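Local atomic coordinates of VIN1 (Oscarella pearsei, PDB entry 6BFI), a protein that binds actin filaments as a vinculin-family protein and may play a role in cell-cell adhesion. Residues A[816-819]-A[820-823]; A[760-763]-A[764-768]; A[158-161]-A[162-166]; A[702-705]-A[706-709]. All coordinates share one frame; numbering follows the deposited sequence.

Contact 1: residues A[816-819]-A[820-823]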
loop_
_atom_site.group_PDB
_atom_site.type_symbol
_atom_site.label_atom_id
_atom_site.label_comp_id
_atom_site.label_asym_id
_atom_site.label_seq_id
_atom_site.Cartn_x
_atom_site.Cartn_y
_atom_site.Cartn_z
ATOM N N ALA A 816 -8.350 -13.325 -6.149
ATOM C CA ALA A 816 -9.287 -12.398 -5.522
ATOM C C ALA A 816 -10.042 -11.583 -6.564
ATOM O O ALA A 816 -11.221 -11.258 -6.372
ATOM C CB ALA A 816 -8.549 -11.477 -4.553
ATOM N N ALA A 817 -9.387 -11.245 -7.676
ATOM C CA ALA A 817 -10.046 -10.468 -8.717
ATOM C C ALA A 817 -11.056 -11.293 -9.502
ATOM O O ALA A 817 -11.979 -10.719 -10.093
ATOM C CB ALA A 817 -9.007 -9.873 -9.668
ATOM N N CYS A 818 -10.908 -12.618 -9.523
ATOM C CA CYS A 818 -11.833 -13.486 -10.243
ATOM C C CYS A 818 -13.117 -13.772 -9.466
ATOM O O CYS A 818 -13.843 -14.707 -9.825
ATOM C CB CYS A 818 -11.144 -14.805 -10.608
ATOM S SG CYS A 818 -9.850 -14.657 -11.867
ATOM N N ILE A 819 -13.419 -13.000 -8.426
ATOM C CA ILE A 819 -14.618 -13.241 -7.627
ATOM C C ILE A 819 -15.829 -12.514 -8.199
ATOM O O ILE A 819 -16.928 -13.072 -8.249
ATOM C CB ILE A 819 -14.359 -12.841 -6.161
ATOM C CG1 ILE A 819 -13.227 -13.688 -5.574
ATOM C CG2 ILE A 819 -15.623 -12.998 -5.331
ATOM C CD1 ILE A 819 -12.741 -13.208 -4.224
ATOM N N ARG A 820 -15.657 -11.268 -8.638
ATOM C CA ARG A 820 -16.737 -10.465 -9.212
ATOM C C ARG A 820 -16.346 -10.083 -10.636
ATOM O O ARG A 820 -15.950 -8.946 -10.906
ATOM C CB ARG A 820 -17.027 -9.228 -8.354
ATOM C CG ARG A 820 -17.713 -9.530 -7.032
ATOM C CD ARG A 820 -18.143 -8.248 -6.338
ATOM N NE ARG A 820 -18.854 -8.512 -5.090
ATOM C CZ ARG A 820 -20.163 -8.725 -5.007
ATOM N NH1 ARG A 820 -20.912 -8.709 -6.101
ATOM N NH2 ARG A 820 -20.724 -8.956 -3.827
ATOM N N LEU A 821 -16.463 -11.040 -11.549
ATOM C CA LEU A 821 -16.184 -10.818 -12.959
ATOM C C LEU A 821 -17.472 -10.518 -13.712
ATOM O O LEU A 821 -18.565 -10.918 -13.300
ATOM C CB LEU A 821 -15.497 -12.034 -13.582
ATOM C CG LEU A 821 -14.071 -12.344 -13.128
ATOM C CD1 LEU A 821 -13.556 -13.596 -13.821
ATOM C CD2 LEU A 821 -13.157 -11.160 -13.400
ATOM N N ARG A 822 -17.331 -9.806 -14.823
ATOM C CA ARG A 822 -18.467 -9.562 -15.695
ATOM C C ARG A 822 -18.955 -10.883 -16.287
ATOM O O ARG A 822 -18.144 -11.748 -16.631
ATOM C CB ARG A 822 -18.084 -8.590 -16.809
ATOM C CG ARG A 822 -17.657 -7.223 -16.299
ATOM C CD ARG A 822 -16.494 -6.659 -17.099
ATOM N NE ARG A 822 -16.851 -6.392 -18.489
ATOM C CZ ARG A 822 -16.008 -5.902 -19.393
ATOM N NH1 ARG A 822 -14.756 -5.626 -19.054
ATOM N NH2 ARG A 822 -16.416 -5.688 -20.637
ATOM N N PRO A 823 -20.272 -11.072 -16.414
ATOM C CA PRO A 823 -20.790 -12.374 -16.864
ATOM C C PRO A 823 -20.486 -12.698 -18.317
ATOM O O PRO A 823 -20.669 -13.856 -18.720
ATOM C CB PRO A 823 -22.300 -12.244 -16.632
ATOM C CG PRO A 823 -22.562 -10.778 -16.745
ATOM C CD PRO A 823 -21.351 -10.100 -16.166
#

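Contact 2: residues A[760-763]-A[764-768]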
loop_
_atom_site.group_PDB
_atom_site.type_symbol
_atom_site.label_atom_id
_atom_site.label_comp_id
_atom_site.label_asym_id
_atom_site.label_seq_id
_atom_site.Cartn_x
_atom_site.Cartn_y
_atom_site.Cartn_z
ATOM N N LEU A 760 0.963 -5.493 -10.647
ATOM C CA LEU A 760 1.364 -5.597 -12.046
ATOM C C LEU A 760 2.220 -4.425 -12.513
ATOM O O LEU A 760 2.989 -4.583 -13.467
ATOM C CB LEU A 760 0.132 -5.703 -12.948
ATOM C CG LEU A 760 -0.655 -7.011 -12.967
ATOM C CD1 LEU A 760 -1.501 -7.078 -14.230
ATOM C CD2 LEU A 760 0.267 -8.218 -12.871
ATOM N N ASP A 761 2.115 -3.259 -11.870
ATOM C CA ASP A 761 2.762 -2.065 -12.406
ATOM C C ASP A 761 4.276 -2.072 -12.234
ATOM O O ASP A 761 4.965 -1.349 -12.960
ATOM C CB ASP A 761 2.173 -0.809 -11.764
ATOM C CG ASP A 761 0.835 -0.421 -12.369
ATOM O OD1 ASP A 761 0.618 -0.716 -13.563
ATOM O OD2 ASP A 761 0.003 0.178 -11.654
ATOM N N ARG A 762 4.817 -2.859 -11.304
ATOM C CA ARG A 762 6.257 -2.882 -11.086
ATOM C C ARG A 762 6.947 -4.081 -11.731
ATOM O O ARG A 762 8.177 -4.169 -11.675
ATOM C CB ARG A 762 6.569 -2.838 -9.583
ATOM C CG ARG A 762 6.009 -3.984 -8.757
ATOM C CD ARG A 762 6.325 -3.768 -7.277
ATOM N NE ARG A 762 6.054 -4.944 -6.455
ATOM C CZ ARG A 762 4.968 -5.102 -5.703
ATOM N NH1 ARG A 762 4.041 -4.153 -5.659
ATOM N NH2 ARG A 762 4.813 -6.209 -4.987
ATOM N N ILE A 763 6.194 -4.987 -12.361
ATOM C CA ILE A 763 6.809 -6.160 -12.991
ATOM C C ILE A 763 7.757 -5.792 -14.130
ATOM O O ILE A 763 8.874 -6.336 -14.173
ATOM C CB ILE A 763 5.721 -7.154 -13.429
ATOM C CG1 ILE A 763 5.004 -7.735 -12.207
ATOM C CG2 ILE A 763 6.322 -8.274 -14.267
ATOM C CD1 ILE A 763 3.999 -8.809 -12.543
ATOM N N PRO A 764 7.396 -4.907 -15.075
ATOM C CA PRO A 764 8.303 -4.676 -16.217
ATOM C C PRO A 764 9.687 -4.191 -15.817
ATOM O O PRO A 764 10.689 -4.681 -16.358
ATOM C CB PRO A 764 7.550 -3.628 -17.053
ATOM C CG PRO A 764 6.601 -2.989 -16.104
ATOM C CD PRO A 764 6.177 -4.086 -15.191
ATOM N N THR A 765 9.777 -3.245 -14.878
ATOM C CA THR A 765 11.086 -2.788 -14.427
ATOM C C THR A 765 11.851 -3.908 -13.734
ATOM O O THR A 765 13.077 -4.005 -13.867
ATOM C CB THR A 765 10.940 -1.584 -13.497
ATOM O OG1 THR A 765 9.905 -1.837 -12.539
ATOM C CG2 THR A 765 10.599 -0.340 -14.295
ATOM N N ILE A 766 11.145 -4.765 -12.994
ATOM C CA ILE A 766 11.794 -5.920 -12.377
ATOM C C ILE A 766 12.417 -6.812 -13.440
ATOM O O ILE A 766 13.551 -7.276 -13.288
ATOM C CB ILE A 766 10.800 -6.713 -11.509
ATOM C CG1 ILE A 766 10.316 -5.889 -10.321
ATOM C CG2 ILE A 766 11.455 -7.975 -10.997
ATOM C CD1 ILE A 766 9.171 -6.551 -9.576
ATOM N N SER A 767 11.688 -7.072 -14.529
ATOM C CA SER A 767 12.202 -7.981 -15.551
ATOM C C SER A 767 13.352 -7.351 -16.328
ATOM O O SER A 767 14.325 -8.036 -16.677
ATOM C CB SER A 767 11.076 -8.403 -16.494
ATOM O OG SER A 767 10.518 -7.286 -17.162
ATOM N N THR A 768 13.259 -6.049 -16.613
ATOM C CA THR A 768 14.360 -5.348 -17.269
ATOM C C THR A 768 15.621 -5.399 -16.413
ATOM O O THR A 768 16.703 -5.783 -16.887
ATOM C CB THR A 768 13.954 -3.901 -17.555
ATOM O OG1 THR A 768 12.762 -3.886 -18.350
ATOM C CG2 THR A 768 15.062 -3.165 -18.294
#

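Contact 3: residues A[158-161]-A[162-166]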
loop_
_atom_site.group_PDB
_atom_site.type_symbol
_atom_site.label_atom_id
_atom_site.label_comp_id
_atom_site.label_asym_id
_atom_site.label_seq_id
_atom_site.Cartn_x
_atom_site.Cartn_y
_atom_site.Cartn_z
ATOM N N ALA A 158 6.472 39.973 6.457
ATOM C CA ALA A 158 6.472 40.364 5.052
ATOM C C ALA A 158 7.819 40.072 4.402
ATOM O O ALA A 158 7.885 39.420 3.353
ATOM C CB ALA A 158 6.114 41.845 4.917
ATOM N N THR A 159 8.908 40.543 5.017
ATOM C CA THR A 159 10.235 40.312 4.451
ATOM C C THR A 159 10.565 38.823 4.410
ATOM O O THR A 159 11.028 38.302 3.387
ATOM C CB THR A 159 11.289 41.068 5.258
ATOM O OG1 THR A 159 11.370 40.511 6.576
ATOM C CG2 THR A 159 10.923 42.545 5.359
ATOM N N PHE A 160 10.338 38.125 5.526
ATOM C CA PHE A 160 10.554 36.683 5.573
ATOM C C PHE A 160 9.739 35.971 4.501
ATOM O O PHE A 160 10.236 35.047 3.848
ATOM C CB PHE A 160 10.201 36.156 6.965
ATOM C CG PHE A 160 9.922 34.678 7.011
ATOM C CD1 PHE A 160 10.958 33.766 7.118
ATOM C CD2 PHE A 160 8.618 34.202 6.966
ATOM C CE1 PHE A 160 10.701 32.408 7.168
ATOM C CE2 PHE A 160 8.357 32.850 7.016
ATOM C CZ PHE A 160 9.398 31.951 7.117
ATOM N N LEU A 161 8.488 36.390 4.304
ATOM C CA LEU A 161 7.651 35.789 3.271
ATOM C C LEU A 161 8.262 35.992 1.889
ATOM O O LEU A 161 8.409 35.039 1.113
ATOM C CB LEU A 161 6.242 36.383 3.340
ATOM C CG LEU A 161 5.037 35.609 2.798
ATOM C CD1 LEU A 161 3.751 36.262 3.282
ATOM C CD2 LEU A 161 5.040 35.522 1.277
ATOM N N GLN A 162 8.636 37.235 1.568
ATOM C CA GLN A 162 9.208 37.529 0.260
ATOM C C GLN A 162 10.580 36.902 0.061
ATOM O O GLN A 162 11.064 36.865 -1.075
ATOM C CB GLN A 162 9.293 39.042 0.042
ATOM C CG GLN A 162 10.590 39.674 0.514
ATOM C CD GLN A 162 10.655 41.157 0.209
ATOM O OE1 GLN A 162 9.634 41.844 0.198
ATOM N NE2 GLN A 162 11.860 41.657 -0.049
ATOM N N ASN A 163 11.224 36.422 1.128
ATOM C CA ASN A 163 12.430 35.620 0.975
ATOM C C ASN A 163 12.135 34.130 0.880
ATOM O O ASN A 163 12.935 33.384 0.301
ATOM C CB ASN A 163 13.394 35.865 2.139
ATOM C CG ASN A 163 13.748 37.327 2.302
ATOM O OD1 ASN A 163 13.465 38.147 1.431
ATOM N ND2 ASN A 163 14.376 37.661 3.425
ATOM N N LEU A 164 11.004 33.682 1.425
ATOM C CA LEU A 164 10.667 32.265 1.456
ATOM C C LEU A 164 9.970 31.796 0.189
ATOM O O LEU A 164 10.172 30.650 -0.229
ATOM C CB LEU A 164 9.777 31.964 2.667
ATOM C CG LEU A 164 9.417 30.495 2.903
ATOM C CD1 LEU A 164 10.651 29.702 3.298
ATOM C CD2 LEU A 164 8.328 30.360 3.955
ATOM N N THR A 165 9.156 32.651 -0.432
ATOM C CA THR A 165 8.433 32.239 -1.634
ATOM C C THR A 165 9.354 31.879 -2.797
ATOM O O THR A 165 9.159 30.804 -3.394
ATOM C CB THR A 165 7.429 33.328 -2.029
ATOM O OG1 THR A 165 6.431 33.450 -1.008
ATOM C CG2 THR A 165 6.755 32.983 -3.349
ATOM N N PRO A 166 10.352 32.693 -3.177
ATOM C CA PRO A 166 11.189 32.298 -4.324
ATOM C C PRO A 166 12.003 31.040 -4.073
ATOM O O PRO A 166 12.175 30.227 -4.990
ATOM C CB PRO A 166 12.082 33.528 -4.545
ATOM C CG PRO A 166 12.136 34.191 -3.225
ATOM C CD PRO A 166 10.774 33.996 -2.629
#

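Contact 4: residues A[702-705]-A[706-709]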
loop_
_atom_site.group_PDB
_atom_site.type_symbol
_atom_site.label_atom_id
_atom_site.label_comp_id
_atom_site.label_asym_id
_atom_site.label_seq_id
_atom_site.Cartn_x
_atom_site.Cartn_y
_atom_site.Cartn_z
ATOM N N MET A 702 12.962 -20.085 -13.327
ATOM C CA MET A 702 13.739 -19.408 -12.291
ATOM C C MET A 702 14.635 -20.388 -11.542
ATOM O O MET A 702 15.762 -20.041 -11.159
ATOM C CB MET A 702 12.805 -18.679 -11.325
ATOM C CG MET A 702 13.525 -17.832 -10.286
ATOM S SD MET A 702 14.345 -16.368 -10.968
ATOM C CE MET A 702 12.933 -15.356 -11.410
ATOM N N ALA A 703 14.154 -21.618 -11.325
ATOM C CA ALA A 703 15.004 -22.650 -10.739
ATOM C C ALA A 703 16.184 -22.968 -11.650
ATOM O O ALA A 703 17.321 -23.139 -11.179
ATOM C CB ALA A 703 14.188 -23.911 -10.458
ATOM N N MET A 704 15.937 -23.049 -12.962
ATOM C CA MET A 704 17.039 -23.242 -13.899
ATOM C C MET A 704 18.044 -22.101 -13.805
ATOM O O MET A 704 19.261 -22.331 -13.858
ATOM C CB MET A 704 16.509 -23.376 -15.326
ATOM C CG MET A 704 15.601 -24.573 -15.531
ATOM S SD MET A 704 16.317 -26.084 -14.859
ATOM C CE MET A 704 17.781 -26.264 -15.875
ATOM N N MET A 705 17.558 -20.863 -13.657
ATOM C CA MET A 705 18.469 -19.736 -13.477
ATOM C C MET A 705 19.321 -19.924 -12.231
ATOM O O MET A 705 20.537 -19.710 -12.263
ATOM C CB MET A 705 17.704 -18.414 -13.393
ATOM C CG MET A 705 18.611 -17.263 -12.947
ATOM S SD MET A 705 17.861 -15.628 -12.828
ATOM C CE MET A 705 17.376 -15.363 -14.525
ATOM N N SER A 706 18.696 -20.319 -11.118
ATOM C CA SER A 706 19.457 -20.599 -9.905
ATOM C C SER A 706 20.586 -21.583 -10.185
ATOM O O SER A 706 21.748 -21.345 -9.821
ATOM C CB SER A 706 18.527 -21.141 -8.818
ATOM O OG SER A 706 19.263 -21.576 -7.687
ATOM N N LYS A 707 20.260 -22.690 -10.861
ATOM C CA LYS A 707 21.280 -23.679 -11.200
ATOM C C LYS A 707 22.387 -23.071 -12.055
ATOM O O LYS A 707 23.565 -23.413 -11.895
ATOM C CB LYS A 707 20.638 -24.868 -11.915
ATOM C CG LYS A 707 21.627 -25.900 -12.437
ATOM C CD LYS A 707 20.908 -27.130 -12.963
ATOM C CE LYS A 707 21.872 -28.093 -13.633
ATOM N NZ LYS A 707 22.484 -27.500 -14.856
ATOM N N TYR A 708 22.034 -22.154 -12.959
ATOM C CA TYR A 708 23.031 -21.592 -13.864
ATOM C C TYR A 708 23.932 -20.567 -13.182
ATOM O O TYR A 708 25.113 -20.464 -13.530
ATOM C CB TYR A 708 22.341 -20.975 -15.080
ATOM C CG TYR A 708 21.594 -21.991 -15.912
ATOM C CD1 TYR A 708 22.021 -23.314 -15.978
ATOM C CD2 TYR A 708 20.454 -21.635 -16.622
ATOM C CE1 TYR A 708 21.341 -24.250 -16.732
ATOM C CE2 TYR A 708 19.765 -22.566 -17.378
ATOM C CZ TYR A 708 20.215 -23.870 -17.429
ATOM O OH TYR A 708 19.533 -24.794 -18.183
ATOM N N THR A 709 23.410 -19.803 -12.220
ATOM C CA THR A 709 24.284 -18.910 -11.465
ATOM C C THR A 709 25.147 -19.686 -10.481
ATOM O O THR A 709 26.245 -19.234 -10.136
ATOM C CB THR A 709 23.477 -17.844 -10.717
ATOM O OG1 THR A 709 22.859 -18.427 -9.563
ATOM C CG2 THR A 709 22.408 -17.247 -11.611
#

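Contact 1: residues A[816-819]-A[820-823]
L821 folds its isobutyl group back against C818, the residue at which the chain gives up helical backbone angles. The branch carbon CG of L821 rests 3.8 Å from CA of C818, and one methyl, CD1, lies 4.2 Å from CB of the same cysteine. The other methyl, CD2 of L821, is placed 3.5 Å from O of A817, a contact between carbon and oxygen and not a polar bond. Chi1 of L821 (-68°) helps to place both methyls, setting CG beside the backbone N. What is illustrated is the exit from a helix: 786-817 ends here, with a weak, long bond of 3.5 Å from N of I819 to O of A816. Cutting L821 back to an alanine would probably leave C818 and the carbonyl of A817 without their apolar neighbour and let the exit loop shift. Farther out, C818 also packs on I743 of helix 718-745 and on I830 and W832 of the C-terminal loop. The extended side chain of R820 takes its NH2 to the backbone oxygen of N616, while backbone bonds join R820 to M748 and R822 to A746.

Contact 2: residues A[760-763]-A[764-768]
T765 holds OG1 in the cleft between its own backbone N and carbonyl carbon (chi1 46°), a rotation that turns the hydroxyl back to O of R762 and gives a hydrogen bond of 3.0 Å. The donor stands above the carbonyl plane, 43° out of it. At I766, CG1 lies beside the backbone N (chi1 -65°) and packs against the same carbonyl, while CD1 reaches to 4.2 Å from CG of R762; the two side chains run alongside each other. O of R762 also receives a weak bond from N of I766. With a valine at T765, this oxygen would probably be left to that weak bond within the turn, and the start of the helix would be less firmly pinned. One residue on, N of S767 donates to O of I763 at 2.9 Å. P764, whose ring nitrogen has no hydrogen to give, sits in the first turn, and its O is gripped by three donors: OG of S767 at 2.7 Å, OG1 of T768 at 3.0 Å and N of T768. The type I turn L760-I763 leads from helix 750-760 straight into helix 763-778, where I763 meets A733 and L737 of helix 718-745 and I766 meets N802 and L803 of helix 786-817.

Contact 3: residues A[158-161]-A[162-166]
F160 and L164, one helical turn apart, lie side by side and point the same way. Each has CG opposite its backbone N (chi1 -176° in L164), which sends both side chains off the same flank of the helix. L164 comes over one face of the phenyl ring, with CB above that face and the methyl CD2 3.7 Å from CZ of F160. L161 and T165 form a second pair pointing together, and here CD2 of L161 approaches OG1 of T165 to 3.4 Å. That hydroxyl also makes a weak bond to O of L161, the oxygen on which the turn converges. N of T165 meets it at 2.9 Å nearly in line with the carbonyl, whereas N of L164, also 2.9 Å from O of L161, comes from well above the carbonyl plane, 67° out of it. O of F160 has two weak bonds, from the N atoms of N163 and L164. The amide of N163 is also turned to helix 102-145, where its ND2 is hydrogen-bonded to the hydroxyl of Y144. The ring of Y144 also meets that of F160, their planes about 30° apart, while L164 packs on V141 and L145 as well. At P166 the ring nitrogen has no bond to the preceding turn and the helix kinks. This is a proline-kinked helix, 154-178, laying an i, i+4 aromatic-aliphatic pair against the end of helix 102-145, helix-to-helix packing consistent with the all-helical bundles of the vinculin family.

Contact 4: residues A[702-705]-A[706-709]
The carbonyl oxygen of M704 meets Y708 twice over, once at the backbone and once at the ring. N of Y708 donates to O of M704 at 2.9 Å, bent to 142°, and the same oxygen stands 3.0 Å above one face of the tyrosine ring, offset toward its rim. Chi1 of Y708, -63°, puts CG beside its own backbone N and thereby draws the ring back over the previous turn. The side chain of M704 curls, with all three torsions turned the same way, and delivers its methyl CE to the phenolic end: 3.2 Å from OH and 3.8 Å from CZ of Y708. The hydroxyl itself is bonded to E650, so the methyl packs beside an oxygen that already has a polar partner. Helix 690-710, to which all of this belongs, is packed among other helices of an all-helical fold, and most of the residues here are buried; M704 reaches M657 of helix 649-659 and M725 of helix 718-745, while M702 faces L803 of helix 786-817. A second i, i+4 pair crosses obliquely on the next flank, where CG of M705 lies 4.0 Å from CG2 of T709. N of T709 gives O of M705 a bond of 2.9 Å, and OG1 of T709 turns back to O of S706 at 3.1 Å. S706, buried, satisfies its OG through ND2 of N668 while its CB rests against O of A703.

Each contact occupies one unbroken stretch of chain, so none closes a long loop, and the four follow in series without nesting or crossing. Contact 3 comes first, on helix 154-178, and stands apart, about 32 Å between nearest atoms even from contact 2. The other three share a framework. Contact 4, on helix 690-710, contact 2, at the entry to helix 763-778, and contact 1, at the exit from helix 786-817, all pack on helix 718-745. Contacts 4 and 2 also lean on helix 786-817, with centres about 20 Å apart, and L803 touches both. Contact 1 ends that helix, about 24 Å between centres from contact 2.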